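TetR family transcription regulator (Marinobacter aquaeolei, PDB 3PAS) probably acts as a DNA-binding transcription regulator of the TetR family, recognising cis-regulatory sequences to control gene expression. Local coordinates at residues R19-H24 and F103-T108; D51-L56 and S112-P117; T91-G96 and Y160-R165. All coordinates share one frame; numbering follows the deposited sequence.

Interaction 1. Residues R19-H24 and F103-T108; sequences REVADH and FRYHET. With ACT (acetate ion), chain M.
Arg104 lies across the Ala22 turn of the N-terminal helix with the aliphatic part of its side chain. CG packs against Ala22 CB at 4.0 Å, and CD comes to 3.6 Å from Ala22 O, which lies at the edge of the guanidinium group, near its plane. With CG anti to the backbone N (chi1 -176°) and two bends farther out, the chain rests its methylenes on Ala22 while sending its charged end toward an acetate, probably taken from the crystallisation liquor. The bond from Arg104 NH1 to acetate OXT is weak, at 3.2 Å, and Tyr160 OH is a second weak partner of NH1. A small residue suits position 22, where the two backbones come close: the CA atoms of Ala22 and Tyr105 are 5.4 Å apart.

Tyr105 fills the buried side of the crossing. Its CE1 edge meets Val21 CB at 3.7 Å, near the ring plane, and both valine methyls lie within 3.9 Å of Tyr105 CD1 or CE1. The hydroxyl reaches past this apolar patch to Leu56 O. Here helix 5-24, in the presumed DNA-binding domain of the TetR fold, meets helix 100-110 of the C-terminal domain; their segments cross at 71°. In TetR repressors such a junction can pass ligand-induced movement to the DNA-binding helices.

One turn farther on, Thr108 divides its two branches. Its CG2 packs on Val21 CG1 at 4.0 Å, beside Phe26. A water that donates to Val21 O at 2.9 Å also lies beside Thr108 OG1, but so close that this second link is doubtful.

Interaction 2. Residues D51-L56 and S112-P117; sequences DKEQLL and SAWMTP
Ser112 OG is gripped twice, accepting from Trp114 N at 3.0 Å with a bent N-H...O angle of 139° and bonding to Phe109 O, and this holds in place the turn from which Trp114 reaches Leu56 and Glu53. The first bond makes an ST turn, nested in a type I beta turn that Met115 N closes onto Ser112 O. A serine suits the spot because one small hydroxyl can serve both backbone groups.

From this turn the indole extends to the start of helix 52-76. Leu56 CD1 sits over one face, toward the rim of the ring system, 3.5 Å from Trp114 NE1 and 3.6 Å from Trp114 CE2. Measured to the centroid of the five-membered ring the methyl is 3.9 Å away and 30° off the normal, a CH-pi contact. Glu53 touches the six-membered ring with its methylenes: CG lies 3.8 Å from Trp114 CZ3. Its CG is anti to the backbone N and the chain stays extended, which carries the carboxylate on beyond the ring.

Asp51 N-caps this helix, its OD1 taking Gln54 N at 2.9 Å in a nearly straight bond. Lys52 NZ ties the same turn to Phe26 O and Thr29 O. Phe26, just past helix 5-24, also meets Trp114 edge-to-face.

The loop between helices 100-110 and 117-126 is thus joined to the presumed DNA-binding part by dispersion and CH-pi attraction through one large side chain, while polar bonds on each side of the contact hold the two partners in shape.

Interaction 3. Residues T91-G96 and Y160-R165; sequences TLFRIG and YHLVQR
Val163 faces Phe93 and Gly96 with a different methyl for each. CG2 stands over one face of the Phe93 ring, offset toward the rim, 3.8 Å from Phe93 CD1 and 3.9 Å from the ring centroid. The approach is only 18° off the ring normal, a well-aligned CH-pi contact. The same methyl also lies 3.7 Å from Phe93 O. CG1, anti to the backbone N of Val163, rests 3.4 Å from Gly96 O. A branched residue suits the place because its two methyls can meet the Phe93 ring and the Gly96 carbonyl at once, without a long, flexible chain.

Phe93 leaves its helix at a slant, yet its end swings toward helix 148-167. The first torsion puts CG anti to the backbone N, though 24° from exact (chi1 -156°), and the ring then runs alongside Val163 in the opposite sense. Its far end reaches Leu162, whose CB is 3.7 Å from Phe93 CE2. Ile159, Cys166 and Ile178 also touch this ring, making it a wedge among helices 81-98, 148-167 and 175-189.

Gly96 has no side chain to interpose, and here the backbones come nearest, Gly96 CA and Val163 CA lying 5.9 Å apart. The segments run at 40° to each other within the C-terminal domain. Helix 148-167 also borders the second subunit: His161 and Arg165 both bond Glu152 of that subunit, and Leu162 packs on its Thr153.

All the touching side chains are apolar and buried, so the contact rests on shape and dispersion, while Arg165, the arginine of segment 160-165, directs its charge to Glu152 of the second subunit.

Overall arrangement
Interaction 3 is the fully buried contact, its touching side chains all apolar, set within the C-terminal domain and backed by the subunit interface. Interactions 1 and 2 are partly buried and both join the N-terminal region to the larger domain: 19-24 leans on helix 100-110, and 51-56 on the loop that follows it. They touch directly through Tyr105 OH and Leu56 O. Both also use the methylenes of a charged residue, Arg104 on Ala22 in one and Glu53 against an indole in the other. Helix 100-110 also connects inward, since Phe103 and Arg104 meet Leu92, Gly96 and Tyr160 of the interaction 3 segments. Interactions 2 and 3 lie on opposite sides of the chain's centre, with nearest atoms about 12 Å apart.

Interaction 1. Residues R19-H24 and F103-T108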
loop_
_atom_site.group_PDB
_atom_site.type_symbol
_atom_site.label_atom_id
_atom_site.label_comp_id
_atom_site.label_asym_id
_atom_site.label_seq_id
_atom_site.Cartn_x
_atom_site.Cartn_y
_atom_site.Cartn_z
ATOM N N ARG B 19 -2.356 -19.384 7.319
ATOM C CA ARG B 19 -1.108 -19.223 8.047
ATOM C C ARG B 19 0.152 -19.447 7.246
ATOM O O ARG B 19 1.084 -18.615 7.303
ATOM C CB ARG B 19 -1.045 -20.108 9.315
ATOM C CG ARG B 19 -2.100 -19.786 10.332
ATOM C CD ARG B 19 -1.826 -20.478 11.670
ATOM N NE ARG B 19 -1.622 -21.917 11.557
ATOM C CZ ARG B 19 -2.592 -22.827 11.468
ATOM N NH1 ARG B 19 -3.855 -22.459 11.466
ATOM N NH2 ARG B 19 -2.287 -24.110 11.386
ATOM N N GLU B 20 0.190 -20.543 6.479
ATOM C CA GLU B 20 1.373 -20.899 5.738
ATOM C C GLU B 20 1.637 -19.923 4.599
ATOM O O GLU B 20 2.793 -19.501 4.384
ATOM C CB GLU B 20 1.278 -22.344 5.256
ATOM C CG GLU B 20 1.311 -23.339 6.365
ATOM C CD GLU B 20 2.651 -23.363 7.095
ATOM O OE1 GLU B 20 3.677 -23.605 6.429
ATOM O OE2 GLU B 20 2.652 -23.153 8.332
ATOM N N VAL B 21 0.594 -19.537 3.876
ATOM C CA VAL B 21 0.780 -18.599 2.767
ATOM C C VAL B 21 1.116 -17.203 3.320
ATOM O O VAL B 21 2.018 -16.507 2.779
ATOM C CB VAL B 21 -0.413 -18.557 1.830
ATOM C CG1 VAL B 21 -0.264 -17.397 0.809
ATOM C CG2 VAL B 21 -0.585 -19.929 1.119
ATOM N N ALA B 22 0.411 -16.795 4.385
ATOM C CA ALA B 22 0.685 -15.482 4.964
ATOM C C ALA B 22 2.147 -15.460 5.417
ATOM O O ALA B 22 2.824 -14.474 5.227
ATOM C CB ALA B 22 -0.307 -15.138 6.140
ATOM N N ASP B 23 2.634 -16.531 6.010
ATOM C CA ASP B 23 4.028 -16.565 6.463
ATOM C C ASP B 23 5.095 -16.776 5.393
ATOM O O ASP B 23 6.166 -16.152 5.467
ATOM C CB ASP B 23 4.233 -17.654 7.486
ATOM C CG ASP B 23 3.593 -17.336 8.840
ATOM O OD1 ASP B 23 2.945 -16.275 9.005
ATOM O OD2 ASP B 23 3.747 -18.198 9.721
ATOM N N HIS B 24 4.833 -17.660 4.421
ATOM C CA HIS B 24 5.875 -18.108 3.480
ATOM C C HIS B 24 5.556 -17.888 1.990
ATOM O O HIS B 24 6.415 -18.109 1.145
ATOM C CB HIS B 24 6.177 -19.593 3.746
ATOM C CG HIS B 24 6.529 -19.881 5.172
ATOM N ND1 HIS B 24 5.621 -20.395 6.077
ATOM C CD2 HIS B 24 7.679 -19.693 5.862
ATOM C CE1 HIS B 24 6.209 -20.534 7.252
ATOM N NE2 HIS B 24 7.451 -20.101 7.153
ATOM N N PHE B 103 -6.081 -10.535 6.272
ATOM C CA PHE B 103 -5.742 -9.446 5.353
ATOM C C PHE B 103 -4.534 -9.812 4.459
ATOM O O PHE B 103 -4.517 -9.491 3.275
ATOM C CB PHE B 103 -5.326 -8.185 6.133
ATOM C CG PHE B 103 -6.463 -7.358 6.694
ATOM C CD1 PHE B 103 -7.717 -7.891 6.932
ATOM C CD2 PHE B 103 -6.232 -6.013 7.045
ATOM C CE1 PHE B 103 -8.747 -7.106 7.482
ATOM C CE2 PHE B 103 -7.249 -5.245 7.566
ATOM C CZ PHE B 103 -8.513 -5.809 7.789
ATOM N N ARG B 104 -3.507 -10.421 5.043
ATOM C CA ARG B 104 -2.301 -10.771 4.258
ATOM C C ARG B 104 -2.617 -11.830 3.187
ATOM O O ARG B 104 -2.181 -11.699 2.032
ATOM C CB ARG B 104 -1.211 -11.243 5.188
ATOM C CG ARG B 104 0.091 -11.541 4.521
ATOM C CD ARG B 104 1.233 -11.249 5.480
ATOM N NE ARG B 104 2.278 -10.563 4.743
ATOM C CZ ARG B 104 2.186 -9.311 4.287
ATOM N NH1 ARG B 104 1.087 -8.575 4.485
ATOM N NH2 ARG B 104 3.205 -8.790 3.615
ATOM N N TYR B 105 -3.385 -12.849 3.570
ATOM C CA TYR B 105 -3.841 -13.867 2.590
ATOM C C TYR B 105 -4.622 -13.190 1.442
ATOM O O TYR B 105 -4.333 -13.406 0.265
ATOM C CB TYR B 105 -4.648 -15.012 3.220
ATOM C CG TYR B 105 -4.848 -16.121 2.208
ATOM C CD1 TYR B 105 -3.891 -17.099 2.053
ATOM C CD2 TYR B 105 -5.890 -16.075 1.291
ATOM C CE1 TYR B 105 -4.032 -18.119 1.091
ATOM C CE2 TYR B 105 -6.036 -17.059 0.311
ATOM C CZ TYR B 105 -5.091 -18.083 0.227
ATOM O OH TYR B 105 -5.193 -19.072 -0.720
ATOM N N HIS B 106 -5.603 -12.356 1.781
ATOM C CA HIS B 106 -6.350 -11.624 0.761
ATOM C C HIS B 106 -5.429 -10.812 -0.214
ATOM O O HIS B 106 -5.548 -10.905 -1.442
ATOM C CB HIS B 106 -7.377 -10.683 1.432
ATOM C CG HIS B 106 -8.205 -9.936 0.439
ATOM N ND1 HIS B 106 -7.786 -8.744 -0.122
ATOM C CD2 HIS B 106 -9.367 -10.260 -0.171
ATOM C CE1 HIS B 106 -8.666 -8.362 -1.023
ATOM N NE2 HIS B 106 -9.647 -9.249 -1.055
ATOM N N GLU B 107 -4.522 -10.039 0.365
ATOM C CA GLU B 107 -3.531 -9.238 -0.377
ATOM C C GLU B 107 -2.597 -10.128 -1.229
ATOM O O GLU B 107 -2.403 -9.874 -2.412
ATOM C CB GLU B 107 -2.706 -8.425 0.628
ATOM C CG GLU B 107 -1.608 -7.473 0.047
ATOM C CD GLU B 107 -2.186 -6.232 -0.614
ATOM O OE1 GLU B 107 -3.435 -6.082 -0.641
ATOM O OE2 GLU B 107 -1.376 -5.412 -1.133
ATOM N N THR B 108 -2.028 -11.168 -0.640
ATOM C CA THR B 108 -1.154 -12.053 -1.399
ATOM C C THR B 108 -1.905 -12.665 -2.584
ATOM O O THR B 108 -1.388 -12.671 -3.710
ATOM C CB THR B 108 -0.579 -13.212 -0.545
ATOM O OG1 THR B 108 0.173 -12.670 0.538
ATOM C CG2 THR B 108 0.384 -14.072 -1.400
HETATM C C ACT M . -1.193 -6.687 7.538
HETATM O O ACT M . -0.293 -6.219 8.272
HETATM O OXT ACT M . -0.868 -7.694 6.876
HETATM C CH3 ACT M . -2.559 -6.075 7.444
HETATM O O HOH W 1 2.042 -13.753 1.875
#

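Interaction 2. Residues D51-L56 and S112-P117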
loop_
_atom_site.group_PDB
_atom_site.type_symbol
_atom_site.label_atom_id
_atom_site.label_comp_id
_atom_site.label_asym_id
_atom_site.label_seq_id
_atom_site.Cartn_x
_atom_site.Cartn_y
_atom_site.Cartn_z
ATOM N N ASP B 51 -6.759 -30.454 -5.021
ATOM C CA ASP B 51 -5.388 -30.113 -5.243
ATOM C C ASP B 51 -5.128 -28.733 -4.616
ATOM O O ASP B 51 -6.049 -28.101 -4.087
ATOM C CB ASP B 51 -5.113 -30.102 -6.734
ATOM C CG ASP B 51 -6.056 -29.191 -7.525
ATOM O OD1 ASP B 51 -6.714 -28.283 -7.002
ATOM O OD2 ASP B 51 -6.161 -29.387 -8.734
ATOM N N LYS B 52 -3.901 -28.259 -4.753
ATOM C CA LYS B 52 -3.519 -26.991 -4.186
ATOM C C LYS B 52 -4.359 -25.865 -4.765
ATOM O O LYS B 52 -4.863 -24.994 -4.038
ATOM C CB LYS B 52 -2.046 -26.767 -4.453
ATOM C CG LYS B 52 -1.481 -25.491 -3.870
ATOM C CD LYS B 52 0.032 -25.425 -4.083
ATOM C CE LYS B 52 0.597 -24.048 -3.680
ATOM N NZ LYS B 52 2.049 -23.921 -3.906
ATOM N N GLU B 53 -4.543 -25.880 -6.069
ATOM C CA GLU B 53 -5.287 -24.811 -6.728
ATOM C C GLU B 53 -6.642 -24.583 -6.052
ATOM O O GLU B 53 -7.029 -23.433 -5.716
ATOM C CB GLU B 53 -5.488 -25.147 -8.208
ATOM C CG GLU B 53 -6.538 -24.276 -8.874
ATOM C CD GLU B 53 -6.630 -24.476 -10.404
ATOM O OE1 GLU B 53 -5.983 -25.375 -10.943
ATOM O OE2 GLU B 53 -7.367 -23.721 -11.053
ATOM N N GLN B 54 -7.375 -25.667 -5.874
ATOM C CA GLN B 54 -8.705 -25.597 -5.303
ATOM C C GLN B 54 -8.700 -25.197 -3.826
ATOM O O GLN B 54 -9.587 -24.467 -3.370
ATOM C CB GLN B 54 -9.486 -26.890 -5.531
ATOM C CG GLN B 54 -9.607 -27.319 -7.036
ATOM C CD GLN B 54 -10.138 -26.194 -7.964
ATOM O OE1 GLN B 54 -10.881 -25.319 -7.531
ATOM N NE2 GLN B 54 -9.729 -26.221 -9.231
ATOM N N LEU B 55 -7.689 -25.622 -3.092
ATOM C CA LEU B 55 -7.556 -25.223 -1.679
ATOM C C LEU B 55 -7.237 -23.741 -1.521
ATOM O O LEU B 55 -7.842 -23.037 -0.708
ATOM C CB LEU B 55 -6.479 -26.060 -1.011
ATOM C CG LEU B 55 -6.239 -25.722 0.481
ATOM C CD1 LEU B 55 -7.543 -25.620 1.320
ATOM C CD2 LEU B 55 -5.287 -26.774 1.055
ATOM N N LEU B 56 -6.346 -23.240 -2.359
ATOM C CA LEU B 56 -6.031 -21.794 -2.373
ATOM C C LEU B 56 -7.267 -20.938 -2.688
ATOM O O LEU B 56 -7.492 -19.913 -2.057
ATOM C CB LEU B 56 -4.919 -21.513 -3.365
ATOM C CG LEU B 56 -3.530 -22.100 -3.134
ATOM C CD1 LEU B 56 -2.533 -21.636 -4.226
ATOM C CD2 LEU B 56 -2.923 -21.855 -1.715
ATOM N N SER B 112 -1.676 -11.941 -7.014
ATOM C CA SER B 112 -1.050 -13.122 -7.619
ATOM C C SER B 112 -1.770 -13.472 -8.913
ATOM O O SER B 112 -2.915 -13.035 -9.180
ATOM C CB SER B 112 -1.150 -14.338 -6.693
ATOM O OG SER B 112 -2.472 -14.883 -6.749
ATOM N N ALA B 113 -1.114 -14.327 -9.692
ATOM C CA ALA B 113 -1.698 -14.879 -10.910
ATOM C C ALA B 113 -2.921 -15.757 -10.661
ATOM O O ALA B 113 -3.630 -16.068 -11.619
ATOM C CB ALA B 113 -0.645 -15.668 -11.693
ATOM N N TRP B 114 -3.185 -16.182 -9.412
ATOM C CA TRP B 114 -4.421 -16.926 -9.124
ATOM C C TRP B 114 -5.673 -16.067 -9.231
ATOM O O TRP B 114 -6.781 -16.594 -9.282
ATOM C CB TRP B 114 -4.422 -17.550 -7.698
ATOM C CG TRP B 114 -3.350 -18.516 -7.487
ATOM C CD1 TRP B 114 -2.254 -18.352 -6.729
ATOM C CD2 TRP B 114 -3.275 -19.824 -8.043
ATOM N NE1 TRP B 114 -1.455 -19.471 -6.796
ATOM C CE2 TRP B 114 -2.066 -20.391 -7.604
ATOM C CE3 TRP B 114 -4.092 -20.550 -8.910
ATOM C CZ2 TRP B 114 -1.653 -21.674 -7.982
ATOM C CZ3 TRP B 114 -3.690 -21.820 -9.284
ATOM C CH2 TRP B 114 -2.481 -22.374 -8.810
HETATM N N MSE B 115 -5.503 -14.756 -9.183
HETATM C CA MSE B 115 -6.633 -13.846 -9.163
HETATM C C MSE B 115 -7.162 -13.651 -10.583
HETATM O O MSE B 115 -6.386 -13.544 -11.536
HETATM C CB MSE B 115 -6.226 -12.483 -8.548
HETATM C CG MSE B 115 -7.373 -11.518 -8.367
HETATM SE SE MSE B 115 -8.636 -12.169 -7.042
HETATM C CE MSE B 115 -9.782 -10.563 -7.020
ATOM N N THR B 116 -8.482 -13.621 -10.714
ATOM C CA THR B 116 -9.130 -13.400 -11.993
ATOM C C THR B 116 -10.306 -12.415 -11.820
ATOM O O THR B 116 -10.842 -12.262 -10.714
ATOM C CB THR B 116 -9.699 -14.705 -12.583
ATOM O OG1 THR B 116 -10.819 -15.135 -11.802
ATOM C CG2 THR B 116 -8.625 -15.862 -12.671
ATOM N N PRO B 117 -10.723 -11.755 -12.923
ATOM C CA PRO B 117 -11.916 -10.898 -12.872
ATOM C C PRO B 117 -13.185 -11.595 -12.381
ATOM O O PRO B 117 -14.029 -10.957 -11.757
ATOM C CB PRO B 117 -12.090 -10.464 -14.335
ATOM C CG PRO B 117 -10.679 -10.517 -14.905
ATOM C CD PRO B 117 -10.042 -11.688 -14.236
#

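Interaction 3. Residues T91-G96 and Y160-R165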
loop_
_atom_site.group_PDB
_atom_site.type_symbol
_atom_site.label_atom_id
_atom_site.label_comp_id
_atom_site.label_asym_id
_atom_site.label_seq_id
_atom_site.Cartn_x
_atom_site.Cartn_y
_atom_site.Cartn_z
ATOM N N THR B 91 -15.172 -2.339 12.471
ATOM C CA THR B 91 -15.148 -3.831 12.481
ATOM C C THR B 91 -13.942 -4.393 11.663
ATOM O O THR B 91 -13.201 -5.259 12.130
ATOM C CB THR B 91 -16.464 -4.385 11.933
ATOM O OG1 THR B 91 -17.497 -3.962 12.823
ATOM C CG2 THR B 91 -16.391 -5.892 11.861
ATOM N N LEU B 92 -13.696 -3.804 10.506
ATOM C CA LEU B 92 -12.568 -4.209 9.650
ATOM C C LEU B 92 -11.203 -3.931 10.317
ATOM O O LEU B 92 -10.279 -4.747 10.257
ATOM C CB LEU B 92 -12.616 -3.514 8.326
ATOM C CG LEU B 92 -13.621 -4.003 7.262
ATOM C CD1 LEU B 92 -13.732 -2.978 6.116
ATOM C CD2 LEU B 92 -13.356 -5.371 6.753
ATOM N N PHE B 93 -11.100 -2.800 10.969
ATOM C CA PHE B 93 -9.857 -2.426 11.619
ATOM C C PHE B 93 -9.597 -3.435 12.747
ATOM O O PHE B 93 -8.469 -3.905 12.894
ATOM C CB PHE B 93 -9.950 -0.993 12.124
ATOM C CG PHE B 93 -8.612 -0.319 12.272
ATOM C CD1 PHE B 93 -7.713 -0.760 13.210
ATOM C CD2 PHE B 93 -8.294 0.808 11.531
ATOM C CE1 PHE B 93 -6.508 -0.136 13.377
ATOM C CE2 PHE B 93 -7.087 1.402 11.664
ATOM C CZ PHE B 93 -6.191 0.960 12.616
ATOM N N ARG B 94 -10.642 -3.806 13.506
ATOM C CA ARG B 94 -10.493 -4.770 14.586
ATOM C C ARG B 94 -10.132 -6.150 14.072
ATOM O O ARG B 94 -9.337 -6.843 14.687
ATOM C CB ARG B 94 -11.769 -4.860 15.414
ATOM C CG ARG B 94 -11.995 -3.632 16.240
ATOM C CD ARG B 94 -13.328 -3.667 17.007
ATOM N NE ARG B 94 -13.311 -2.643 18.056
ATOM C CZ ARG B 94 -13.526 -2.842 19.356
ATOM N NH1 ARG B 94 -13.848 -4.039 19.855
ATOM N NH2 ARG B 94 -13.429 -1.802 20.167
ATOM N N ILE B 95 -10.731 -6.560 12.961
ATOM C CA ILE B 95 -10.386 -7.834 12.336
ATOM C C ILE B 95 -8.919 -7.855 11.934
ATOM O O ILE B 95 -8.230 -8.846 12.198
ATOM C CB ILE B 95 -11.289 -8.178 11.122
ATOM C CG1 ILE B 95 -12.744 -8.380 11.579
ATOM C CG2 ILE B 95 -10.715 -9.401 10.336
ATOM C CD1 ILE B 95 -13.791 -8.366 10.395
ATOM N N GLY B 96 -8.436 -6.766 11.329
ATOM C CA GLY B 96 -7.025 -6.657 10.925
ATOM C C GLY B 96 -6.090 -6.783 12.120
ATOM O O GLY B 96 -5.044 -7.425 12.035
ATOM N N TYR B 160 -5.982 -1.413 5.909
ATOM C CA TYR B 160 -4.814 -2.291 5.739
ATOM C C TYR B 160 -3.489 -1.621 6.147
ATOM O O TYR B 160 -2.725 -2.141 6.966
ATOM C CB TYR B 160 -4.740 -2.737 4.275
ATOM C CG TYR B 160 -3.646 -3.753 3.988
ATOM C CD1 TYR B 160 -3.880 -5.114 4.085
ATOM C CD2 TYR B 160 -2.374 -3.331 3.566
ATOM C CE1 TYR B 160 -2.848 -6.053 3.801
ATOM C CE2 TYR B 160 -1.359 -4.238 3.274
ATOM C CZ TYR B 160 -1.594 -5.588 3.405
ATOM O OH TYR B 160 -0.573 -6.463 3.123
ATOM N N HIS B 161 -3.250 -0.431 5.628
ATOM C CA HIS B 161 -2.007 0.310 5.904
ATOM C C HIS B 161 -1.866 0.653 7.380
ATOM O O HIS B 161 -0.821 0.441 7.950
ATOM C CB HIS B 161 -1.974 1.547 5.009
ATOM C CG HIS B 161 -0.737 2.377 5.131
ATOM N ND1 HIS B 161 0.488 1.982 4.623
ATOM C CD2 HIS B 161 -0.543 3.600 5.691
ATOM C CE1 HIS B 161 1.385 2.927 4.876
ATOM N NE2 HIS B 161 0.786 3.925 5.517
ATOM N N LEU B 162 -2.946 1.131 8.003
ATOM C CA LEU B 162 -2.919 1.522 9.416
ATOM C C LEU B 162 -2.849 0.310 10.341
ATOM O O LEU B 162 -2.156 0.357 11.379
ATOM C CB LEU B 162 -4.103 2.402 9.755
ATOM C CG LEU B 162 -3.987 3.838 9.182
ATOM C CD1 LEU B 162 -5.349 4.636 9.328
ATOM C CD2 LEU B 162 -2.880 4.579 9.864
ATOM N N VAL B 163 -3.550 -0.774 9.995
ATOM C CA VAL B 163 -3.400 -2.026 10.776
ATOM C C VAL B 163 -1.916 -2.463 10.804
ATOM O O VAL B 163 -1.370 -2.866 11.823
ATOM C CB VAL B 163 -4.305 -3.109 10.253
ATOM C CG1 VAL B 163 -3.829 -4.535 10.795
ATOM C CG2 VAL B 163 -5.779 -2.802 10.671
ATOM N N GLN B 164 -1.284 -2.385 9.651
ATOM C CA GLN B 164 0.116 -2.808 9.502
ATOM C C GLN B 164 1.011 -1.912 10.364
ATOM O O GLN B 164 1.818 -2.419 11.153
ATOM C CB GLN B 164 0.510 -2.778 8.032
ATOM C CG GLN B 164 1.978 -3.139 7.721
ATOM C CD GLN B 164 2.192 -3.522 6.255
ATOM O OE1 GLN B 164 1.719 -4.571 5.786
ATOM N NE2 GLN B 164 2.937 -2.693 5.541
ATOM N N ARG B 165 0.827 -0.593 10.264
ATOM C CA ARG B 165 1.540 0.329 11.136
ATOM C C ARG B 165 1.318 0.028 12.619
ATOM O O ARG B 165 2.261 0.088 13.423
ATOM C CB ARG B 165 1.216 1.794 10.794
ATOM C CG ARG B 165 1.784 2.249 9.463
ATOM C CD ARG B 165 1.688 3.763 9.246
ATOM N NE ARG B 165 2.756 4.428 9.981
ATOM C CZ ARG B 165 3.616 5.318 9.495
ATOM N NH1 ARG B 165 3.551 5.769 8.238
ATOM N NH2 ARG B 165 4.519 5.828 10.319
#